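Structural protein ORF273 (Acidianus two-tailed virus, PDB 4ART) is a virion protein of undetermined biochemical function whose new fold resists heat and acid, and probably plays a structural part in the viral particle. Local coordinates at residues L117-E122 with Y160-L165; I197-Q202 with T209-L214; P203-Y208 with Q241-P246. All coordinates share one frame; numbering follows the deposited sequence.

Contact 1 of 3, residues L117-E122 with Y160-L165; sequences LKFYLE and YDIDSL
The first torsions of Phe-119 and Ile-162, -60° and -64°, set the phenylalanine ring and the isoleucine CG1 branch beside their own backbone N, each anti to its carbonyl carbon. A nearly straight second torsion in Ile-162 (167°) then carries CD1 out to the ring, where it lies 3.7 Å from Phe-119 CD2 in an oblique approach. The second branch helps as well: Ile-162 CG2 rests 3.8 Å from Phe-119 CB. A beta-branched residue suits this spot, since one arm meets the ring and the other its stem. Leu-137 touches both side chains, and Phe-90 of the seven-stranded sheet meets the ring of Phe-119 edge-to-face. The contact thus sets helix 113-123 against a strand-to-helix junction, where strand 154-161 of the mixed sheet passes directly into helix 162-168. Asp-161 stands at the N-cap of the helix: its OD1, through the anti lone pair, accepts from Ser-164 N at 3.0 Å. A short acidic side chain can reach forward to an amide of the first turn in this way. Beyond the apolar pair, Tyr-120 approaches through its backbone, with its N 4.4 Å from Ile-162 CG2, while its side chain packs on Ile-171 and Pro-172. Asp-163 forms a long, weak ion pair with Lys-123.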
loop_
_atom_site.group_PDB
_atom_site.type_symbol
_atom_site.label_atom_id
_atom_site.label_comp_id
_atom_site.label_asym_id
_atom_site.label_seq_id
_atom_site.Cartn_x
_atom_site.Cartn_y
_atom_site.Cartn_z
ATOM N N LEU A 117 10.050 4.997 -12.098
ATOM C CA LEU A 117 9.846 5.204 -13.523
ATOM C C LEU A 117 9.776 6.712 -13.817
ATOM O O LEU A 117 10.454 7.168 -14.732
ATOM C CB LEU A 117 8.542 4.523 -13.970
ATOM C CG LEU A 117 8.261 4.605 -15.466
ATOM C CD1 LEU A 117 9.363 3.921 -16.274
ATOM C CD2 LEU A 117 6.882 4.066 -15.805
ATOM N N LYS A 118 8.970 7.475 -13.039
ATOM C CA LYS A 118 8.832 8.929 -13.194
ATOM C C LYS A 118 10.209 9.595 -13.036
ATOM O O LYS A 118 10.620 10.375 -13.893
ATOM C CB LYS A 118 7.838 9.490 -12.156
ATOM C CG LYS A 118 7.779 11.018 -12.078
ATOM C CD LYS A 118 6.720 11.509 -11.092
ATOM C CE LYS A 118 7.154 11.560 -9.663
ATOM N NZ LYS A 118 5.993 11.778 -8.759
ATOM N N PHE A 119 10.909 9.270 -11.953
ATOM C CA PHE A 119 12.236 9.795 -11.639
ATOM C C PHE A 119 13.256 9.456 -12.744
ATOM O O PHE A 119 13.979 10.350 -13.155
ATOM C CB PHE A 119 12.702 9.314 -10.246
ATOM C CG PHE A 119 11.828 9.717 -9.051
ATOM C CD1 PHE A 119 11.008 10.835 -9.109
ATOM C CD2 PHE A 119 11.885 9.012 -7.845
ATOM C CE1 PHE A 119 10.241 11.231 -7.985
ATOM C CE2 PHE A 119 11.109 9.415 -6.727
ATOM C CZ PHE A 119 10.296 10.512 -6.811
ATOM N N TYR A 120 13.262 8.208 -13.274
ATOM C CA TYR A 120 14.181 7.819 -14.364
ATOM C C TYR A 120 13.860 8.591 -15.629
ATOM O O TYR A 120 14.772 9.160 -16.233
ATOM C CB TYR A 120 14.177 6.291 -14.656
ATOM C CG TYR A 120 14.932 5.946 -15.935
ATOM C CD1 TYR A 120 16.314 5.764 -15.925
ATOM C CD2 TYR A 120 14.273 5.873 -17.166
ATOM C CE1 TYR A 120 17.024 5.533 -17.107
ATOM C CE2 TYR A 120 14.966 5.609 -18.350
ATOM C CZ TYR A 120 16.343 5.441 -18.318
ATOM O OH TYR A 120 17.021 5.207 -19.494
ATOM N N LEU A 121 12.567 8.590 -16.058
ATOM C CA LEU A 121 12.143 9.289 -17.266
ATOM C C LEU A 121 12.575 10.747 -17.280
ATOM O O LEU A 121 13.161 11.203 -18.258
ATOM C CB LEU A 121 10.635 9.167 -17.489
ATOM C CG LEU A 121 10.107 7.800 -17.955
ATOM C CD1 LEU A 121 8.615 7.757 -17.850
ATOM C CD2 LEU A 121 10.542 7.454 -19.378
ATOM N N GLU A 122 12.337 11.456 -16.179
ATOM C CA GLU A 122 12.673 12.877 -16.037
ATOM C C GLU A 122 14.159 13.155 -15.980
ATOM O O GLU A 122 14.613 14.175 -16.513
ATOM C CB GLU A 122 11.955 13.485 -14.840
ATOM C CG GLU A 122 10.486 13.580 -15.143
ATOM C CD GLU A 122 9.516 13.975 -14.052
ATOM O OE1 GLU A 122 9.923 14.199 -12.887
ATOM O OE2 GLU A 122 8.327 14.126 -14.399
ATOM N N TYR A 160 18.425 4.644 -1.606
ATOM C CA TYR A 160 18.544 3.966 -2.904
ATOM C C TYR A 160 19.007 4.961 -3.938
ATOM O O TYR A 160 18.482 6.065 -4.009
ATOM C CB TYR A 160 17.163 3.416 -3.349
ATOM C CG TYR A 160 16.529 2.431 -2.386
ATOM C CD1 TYR A 160 15.752 2.870 -1.319
ATOM C CD2 TYR A 160 16.743 1.056 -2.517
ATOM C CE1 TYR A 160 15.200 1.971 -0.410
ATOM C CE2 TYR A 160 16.179 0.149 -1.630
ATOM C CZ TYR A 160 15.420 0.610 -0.570
ATOM O OH TYR A 160 14.840 -0.295 0.277
ATOM N N ASP A 161 19.927 4.543 -4.778
ATOM C CA ASP A 161 20.413 5.308 -5.926
ATOM C C ASP A 161 19.378 5.028 -7.018
ATOM O O ASP A 161 19.187 3.871 -7.384
ATOM C CB ASP A 161 21.810 4.802 -6.365
ATOM C CG ASP A 161 22.351 5.540 -7.583
ATOM O OD1 ASP A 161 22.061 5.123 -8.706
ATOM O OD2 ASP A 161 23.009 6.559 -7.408
ATOM N N ILE A 162 18.714 6.067 -7.527
ATOM C CA ILE A 162 17.643 5.929 -8.521
ATOM C C ILE A 162 18.088 5.260 -9.830
ATOM O O ILE A 162 17.385 4.384 -10.311
ATOM C CB ILE A 162 16.844 7.275 -8.710
ATOM C CG1 ILE A 162 16.116 7.653 -7.381
ATOM C CG2 ILE A 162 15.863 7.202 -9.912
ATOM C CD1 ILE A 162 15.576 9.018 -7.299
ATOM N N ASP A 163 19.246 5.651 -10.384
ATOM C CA ASP A 163 19.784 5.076 -11.624
ATOM C C ASP A 163 20.000 3.583 -11.507
ATOM O O ASP A 163 19.652 2.835 -12.421
ATOM C CB ASP A 163 21.148 5.712 -11.980
ATOM C CG ASP A 163 21.125 7.162 -12.384
ATOM O OD1 ASP A 163 20.040 7.653 -12.767
ATOM O OD2 ASP A 163 22.209 7.796 -12.379
ATOM N N SER A 164 20.621 3.168 -10.393
ATOM C CA SER A 164 20.972 1.778 -10.088
ATOM C C SER A 164 19.717 0.965 -9.979
ATOM O O SER A 164 19.632 -0.102 -10.579
ATOM C CB SER A 164 21.762 1.701 -8.785
ATOM O OG SER A 164 23.138 1.763 -9.086
ATOM N N LEU A 165 18.727 1.488 -9.257
ATOM C CA LEU A 165 17.437 0.854 -9.105
ATOM C C LEU A 165 16.713 0.704 -10.451
ATOM O O LEU A 165 16.211 -0.378 -10.754
ATOM C CB LEU A 165 16.587 1.666 -8.114
ATOM C CG LEU A 165 15.391 0.964 -7.549
ATOM C CD1 LEU A 165 15.752 -0.445 -7.033
ATOM C CD2 LEU A 165 14.813 1.764 -6.430
#

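Contact 2 of 3, residues I197-Q202 with T209-L214; sequences IVAEEQ and TYDEAL
Val-198 O lies 3.9 Å from Tyr-210 CB, and one water donates to it and to Gln-202 O while accepting from Tyr-210 N, so that it stitches the two backbones together. Ala-199 O receives Asp-211 N at 3.0 Å, nearly along the C=O axis; the small alanine lets the next helix come this close, with its CB 3.6 Å from Asp-211 OD1. Glu-200 lays its CG 3.4 Å from Asp-211 OD2, their carboxylate planes 22° apart, yet its OE1 is bonded to Thr-209 of the second subunit. Arg-215 of that subunit salt-bridges Asp-211 OD1, which should temper the crowding of acids here. The methyl Thr-209 CG2 fits against Glu-200 O (3.5 Å) and Glu-201 O. Gln-202 O takes a CA-H...O contact from Thr-209 CA at 3.4 Å. Gln-202 NE2 donates to Val-198 O, within the carbonyl plane, and also to Leu-169 O, while OE1 accepts from Arg-170. Thr-209, the N-cap of helix 210-221, gives its N-H to Glu-212 OE1 at 3.0 Å, as in the glutamate half of a capping box. The whole is a helix-loop-helix connection, the axes of the two short segments 64° apart, built into the dimer interface.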
loop_
_atom_site.group_PDB
_atom_site.type_symbol
_atom_site.label_atom_id
_atom_site.label_comp_id
_atom_site.label_asym_id
_atom_site.label_seq_id
_atom_site.Cartn_x
_atom_site.Cartn_y
_atom_site.Cartn_z
ATOM N N ILE A 197 4.483 -3.172 -18.210
ATOM C CA ILE A 197 5.573 -4.092 -18.595
ATOM C C ILE A 197 6.572 -4.314 -17.434
ATOM O O ILE A 197 6.932 -5.461 -17.155
ATOM C CB ILE A 197 6.321 -3.603 -19.871
ATOM C CG1 ILE A 197 5.339 -3.491 -21.082
ATOM C CG2 ILE A 197 7.527 -4.537 -20.203
ATOM C CD1 ILE A 197 5.949 -2.830 -22.396
ATOM N N VAL A 198 7.027 -3.216 -16.807
ATOM C CA VAL A 198 8.023 -3.220 -15.725
ATOM C C VAL A 198 7.503 -3.991 -14.512
ATOM O O VAL A 198 8.217 -4.871 -14.001
ATOM C CB VAL A 198 8.523 -1.772 -15.334
ATOM C CG1 VAL A 198 9.478 -1.769 -14.139
ATOM C CG2 VAL A 198 9.083 -1.012 -16.527
ATOM N N ALA A 199 6.251 -3.706 -14.092
ATOM C CA ALA A 199 5.694 -4.247 -12.853
ATOM C C ALA A 199 4.927 -5.543 -12.933
ATOM O O ALA A 199 4.879 -6.279 -11.948
ATOM C CB ALA A 199 4.837 -3.196 -12.198
ATOM N N GLU A 200 4.246 -5.782 -14.056
ATOM C CA GLU A 200 3.302 -6.905 -14.221
ATOM C C GLU A 200 3.608 -7.902 -15.328
ATOM O O GLU A 200 2.900 -8.911 -15.436
ATOM C CB GLU A 200 1.901 -6.340 -14.504
ATOM C CG GLU A 200 1.375 -5.378 -13.472
ATOM C CD GLU A 200 0.070 -4.765 -13.920
ATOM O OE1 GLU A 200 -0.973 -5.431 -13.766
ATOM O OE2 GLU A 200 0.077 -3.615 -14.402
ATOM N N GLU A 201 4.598 -7.630 -16.182
ATOM C CA GLU A 201 4.879 -8.539 -17.300
ATOM C C GLU A 201 6.210 -9.250 -17.281
ATOM O O GLU A 201 6.248 -10.479 -17.380
ATOM C CB GLU A 201 4.562 -7.902 -18.671
ATOM C CG GLU A 201 3.106 -7.453 -18.795
ATOM C CD GLU A 201 2.679 -6.818 -20.106
ATOM O OE1 GLU A 201 3.532 -6.223 -20.803
ATOM O OE2 GLU A 201 1.467 -6.876 -20.412
ATOM N N GLN A 202 7.300 -8.499 -17.157
ATOM C CA GLN A 202 8.636 -9.101 -17.191
ATOM C C GLN A 202 8.958 -9.953 -15.956
ATOM O O GLN A 202 8.732 -9.477 -14.838
ATOM C CB GLN A 202 9.725 -8.024 -17.382
ATOM C CG GLN A 202 9.877 -7.109 -16.153
ATOM C CD GLN A 202 11.042 -6.170 -16.146
ATOM O OE1 GLN A 202 12.026 -6.338 -16.865
ATOM N NE2 GLN A 202 10.987 -5.211 -15.235
ATOM N N THR A 209 7.169 -11.814 -11.726
ATOM C CA THR A 209 6.955 -10.429 -12.118
ATOM C C THR A 209 7.191 -9.643 -10.822
ATOM O O THR A 209 7.162 -10.240 -9.735
ATOM C CB THR A 209 5.549 -10.196 -12.608
ATOM O OG1 THR A 209 4.616 -10.477 -11.566
ATOM C CG2 THR A 209 5.219 -10.935 -13.869
ATOM N N TYR A 210 7.416 -8.325 -10.932
ATOM C CA TYR A 210 7.685 -7.449 -9.782
ATOM C C TYR A 210 6.553 -7.457 -8.758
ATOM O O TYR A 210 6.810 -7.452 -7.553
ATOM C CB TYR A 210 7.931 -6.019 -10.282
ATOM C CG TYR A 210 8.365 -5.068 -9.188
ATOM C CD1 TYR A 210 9.693 -5.016 -8.766
ATOM C CD2 TYR A 210 7.448 -4.224 -8.568
ATOM C CE1 TYR A 210 10.093 -4.153 -7.742
ATOM C CE2 TYR A 210 7.829 -3.386 -7.524
ATOM C CZ TYR A 210 9.156 -3.331 -7.139
ATOM O OH TYR A 210 9.522 -2.467 -6.150
ATOM N N ASP A 211 5.298 -7.407 -9.232
ATOM C CA ASP A 211 4.155 -7.372 -8.323
ATOM C C ASP A 211 4.032 -8.654 -7.499
ATOM O O ASP A 211 3.724 -8.586 -6.314
ATOM C CB ASP A 211 2.858 -6.984 -9.077
ATOM C CG ASP A 211 2.775 -5.497 -9.447
ATOM O OD1 ASP A 211 3.728 -4.758 -9.144
ATOM O OD2 ASP A 211 1.751 -5.080 -10.075
ATOM N N GLU A 212 4.344 -9.821 -8.098
ATOM C CA GLU A 212 4.384 -11.093 -7.347
ATOM C C GLU A 212 5.537 -11.058 -6.337
ATOM O O GLU A 212 5.402 -11.575 -5.228
ATOM C CB GLU A 212 4.690 -12.243 -8.297
ATOM C CG GLU A 212 3.540 -12.569 -9.201
ATOM C CD GLU A 212 3.923 -13.609 -10.214
ATOM O OE1 GLU A 212 4.666 -13.280 -11.170
ATOM O OE2 GLU A 212 3.538 -14.778 -10.000
ATOM N N ALA A 213 6.679 -10.456 -6.733
ATOM C CA ALA A 213 7.860 -10.357 -5.864
ATOM C C ALA A 213 7.632 -9.445 -4.648
ATOM O O ALA A 213 8.331 -9.570 -3.651
ATOM C CB ALA A 213 9.071 -9.894 -6.669
ATOM N N LEU A 214 6.647 -8.551 -4.707
ATOM C CA LEU A 214 6.305 -7.722 -3.556
ATOM C C LEU A 214 5.406 -8.576 -2.647
ATOM O O LEU A 214 5.619 -8.627 -1.448
ATOM C CB LEU A 214 5.490 -6.476 -3.996
ATOM C CG LEU A 214 6.195 -5.284 -4.663
ATOM C CD1 LEU A 214 5.159 -4.266 -5.130
ATOM C CD2 LEU A 214 7.187 -4.607 -3.713
HETATM O O HOH W 1 7.479 -7.475 -13.773
#

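Contact 3 of 3, residues P203-Y208 with Q241-P246; sequences PILAGY and QLFPTP
Phe-243 presents one corner of its ring to two aliphatic side chains that come at it differently. Ile-204 stands at about a right angle to it and brings CG1 to the ring edge, near the ring plane, 4.2 Å from Phe-243 CE1. Leu-205 slants across instead, with CD2 3.7 Å from Phe-243 CE1 and 3.8 Å from Phe-243 CD1, so CE1 is shared by both neighbours. The reach of Ile-204 comes from a first torsion of -163°, which turns CG1 away from the backbone N. A flat, wide ring suits this place because it can take an edge contact and an oblique one together, and the branched aliphatics supply methyl and methylene groups that need no polar partner. Leu-242 stays at the margin, its CD1 4.5 Å from Ile-204 O. Further round, Phe-243 meets Tyr-239, Leu-165, Ala-168 and Leu-169, while Leu-205 also packs on Ala-238 and Ala-213.

The backbone of 203-208 is consistent with two consecutive residues serving the same ring. Tyr-208 O accepts from Ile-204 N at 2.8 Å and from Leu-205 N at 3.2 Å, and Tyr-208 N returns a bond to Leu-205 O at 2.9 Å. Between them, Ala-206 and Gly-207 take positive phi angles, which glycine, without a CB, adopts easily. Tyr-208 also packs on Asn-192 of the second subunit. The loop joining helices 188-201 and 210-221 contains a type I' beta turn from Leu-205 to Tyr-208, with a classic beta bulge at its base, where Ile-204 and Leu-205 both face Tyr-208; it packs on the C-terminal end of helix 229-242 where the chain leaves the helix at Phe-243.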
loop_
_atom_site.group_PDB
_atom_site.type_symbol
_atom_site.label_atom_id
_atom_site.label_comp_id
_atom_site.label_asym_id
_atom_site.label_seq_id
_atom_site.Cartn_x
_atom_site.Cartn_y
_atom_site.Cartn_z
ATOM N N PRO A 203 9.543 -11.170 -16.101
ATOM C CA PRO A 203 10.023 -11.854 -14.891
ATOM C C PRO A 203 11.301 -11.124 -14.464
ATOM O O PRO A 203 12.287 -11.057 -15.204
ATOM C CB PRO A 203 10.275 -13.296 -15.338
ATOM C CG PRO A 203 10.437 -13.240 -16.835
ATOM C CD PRO A 203 9.936 -11.887 -17.340
ATOM N N ILE A 204 11.250 -10.519 -13.303
ATOM C CA ILE A 204 12.370 -9.749 -12.814
ATOM C C ILE A 204 13.147 -10.447 -11.688
ATOM O O ILE A 204 14.361 -10.302 -11.651
ATOM C CB ILE A 204 11.956 -8.262 -12.521
ATOM C CG1 ILE A 204 13.163 -7.319 -12.410
ATOM C CG2 ILE A 204 11.004 -8.128 -11.291
ATOM C CD1 ILE A 204 13.782 -6.900 -13.745
ATOM N N LEU A 205 12.480 -11.205 -10.787
ATOM C CA LEU A 205 13.162 -11.832 -9.635
ATOM C C LEU A 205 12.730 -13.264 -9.453
ATOM O O LEU A 205 11.549 -13.503 -9.210
ATOM C CB LEU A 205 12.880 -11.017 -8.339
ATOM C CG LEU A 205 13.585 -9.654 -8.213
ATOM C CD1 LEU A 205 12.917 -8.784 -7.174
ATOM C CD2 LEU A 205 15.106 -9.808 -7.966
ATOM N N ALA A 206 13.676 -14.217 -9.568
ATOM C CA ALA A 206 13.462 -15.663 -9.476
ATOM C C ALA A 206 12.246 -16.158 -10.326
ATOM O O ALA A 206 11.483 -17.023 -9.901
ATOM C CB ALA A 206 13.348 -16.090 -8.020
ATOM N N GLY A 207 12.091 -15.569 -11.518
ATOM C CA GLY A 207 11.034 -15.914 -12.457
ATOM C C GLY A 207 9.701 -15.228 -12.236
ATOM O O GLY A 207 8.745 -15.475 -12.976
ATOM N N TYR A 208 9.612 -14.392 -11.205
ATOM C CA TYR A 208 8.377 -13.692 -10.864
ATOM C C TYR A 208 8.366 -12.288 -11.408
ATOM O O TYR A 208 9.406 -11.615 -11.468
ATOM C CB TYR A 208 8.240 -13.598 -9.334
ATOM C CG TYR A 208 8.104 -14.943 -8.658
ATOM C CD1 TYR A 208 6.893 -15.623 -8.662
ATOM C CD2 TYR A 208 9.174 -15.510 -7.969
ATOM C CE1 TYR A 208 6.766 -16.871 -8.064
ATOM C CE2 TYR A 208 9.044 -16.745 -7.324
ATOM C CZ TYR A 208 7.830 -17.410 -7.361
ATOM O OH TYR A 208 7.672 -18.616 -6.726
ATOM N N GLN A 241 21.250 -10.259 -4.623
ATOM C CA GLN A 241 22.279 -10.391 -5.650
ATOM C C GLN A 241 22.156 -9.364 -6.784
ATOM O O GLN A 241 23.128 -8.673 -7.096
ATOM C CB GLN A 241 22.273 -11.810 -6.262
ATOM C CG GLN A 241 22.628 -12.940 -5.309
ATOM C CD GLN A 241 24.049 -12.885 -4.825
ATOM O OE1 GLN A 241 25.002 -13.109 -5.591
ATOM N NE2 GLN A 241 24.210 -12.606 -3.531
ATOM N N LEU A 242 20.968 -9.279 -7.403
ATOM C CA LEU A 242 20.697 -8.480 -8.590
ATOM C C LEU A 242 20.417 -7.000 -8.406
ATOM O O LEU A 242 20.711 -6.204 -9.294
ATOM C CB LEU A 242 19.568 -9.155 -9.413
ATOM C CG LEU A 242 19.787 -10.631 -9.805
ATOM C CD1 LEU A 242 18.614 -11.155 -10.625
ATOM C CD2 LEU A 242 21.075 -10.816 -10.588
ATOM N N PHE A 243 19.768 -6.647 -7.323
ATOM C CA PHE A 243 19.351 -5.275 -7.079
ATOM C C PHE A 243 20.421 -4.530 -6.277
ATOM O O PHE A 243 21.175 -5.162 -5.546
ATOM C CB PHE A 243 17.990 -5.282 -6.363
ATOM C CG PHE A 243 16.808 -5.272 -7.303
ATOM C CD1 PHE A 243 16.617 -6.302 -8.219
ATOM C CD2 PHE A 243 15.923 -4.209 -7.315
ATOM C CE1 PHE A 243 15.536 -6.279 -9.115
ATOM C CE2 PHE A 243 14.843 -4.186 -8.208
ATOM C CZ PHE A 243 14.664 -5.216 -9.105
ATOM N N PRO A 244 20.530 -3.196 -6.419
ATOM C CA PRO A 244 21.520 -2.469 -5.607
ATOM C C PRO A 244 21.152 -2.458 -4.105
ATOM O O PRO A 244 20.002 -2.250 -3.728
ATOM C CB PRO A 244 21.474 -1.054 -6.206
ATOM C CG PRO A 244 20.052 -0.914 -6.708
ATOM C CD PRO A 244 19.717 -2.274 -7.253
ATOM N N THR A 245 22.129 -2.713 -3.258
ATOM C CA THR A 245 21.946 -2.707 -1.819
ATOM C C THR A 245 21.711 -1.231 -1.381
ATOM O O THR A 245 22.542 -0.366 -1.726
ATOM C CB THR A 245 23.221 -3.302 -1.111
ATOM O OG1 THR A 245 23.539 -4.562 -1.679
ATOM C CG2 THR A 245 22.996 -3.521 0.353
ATOM N N PRO A 246 20.626 -0.923 -0.625
ATOM C CA PRO A 246 20.474 0.448 -0.112
ATOM C C PRO A 246 21.490 0.757 1.000
ATOM O O PRO A 246 21.922 -0.145 1.700
ATOM C CB PRO A 246 19.058 0.455 0.493
ATOM C CG PRO A 246 18.834 -0.908 0.921
ATOM C CD PRO A 246 19.574 -1.807 -0.082
#

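Along the chain, contact 1 closes before the other two begin, whereas contacts 2 and 3 interlock: loop 203-208 joins the two helices of contact 2. Their centres lie about 11 Å apart, and Ile-204 CG2 comes within 3.6 Å of Tyr-210 N. Contact 1 is about 17 Å from contact 2 and 16 Å from contact 3, centre to centre. It touches the latter, with Leu-165 CD1 3.8 Å from Phe-243 CD2 and Pro-244 against Ser-164. Helix 162-168 thus links the neighbourhood of the seven-stranded sheet to the end of helix 229-242, and the loop continues the packing to the helix-loop-helix connection at the dimer interface.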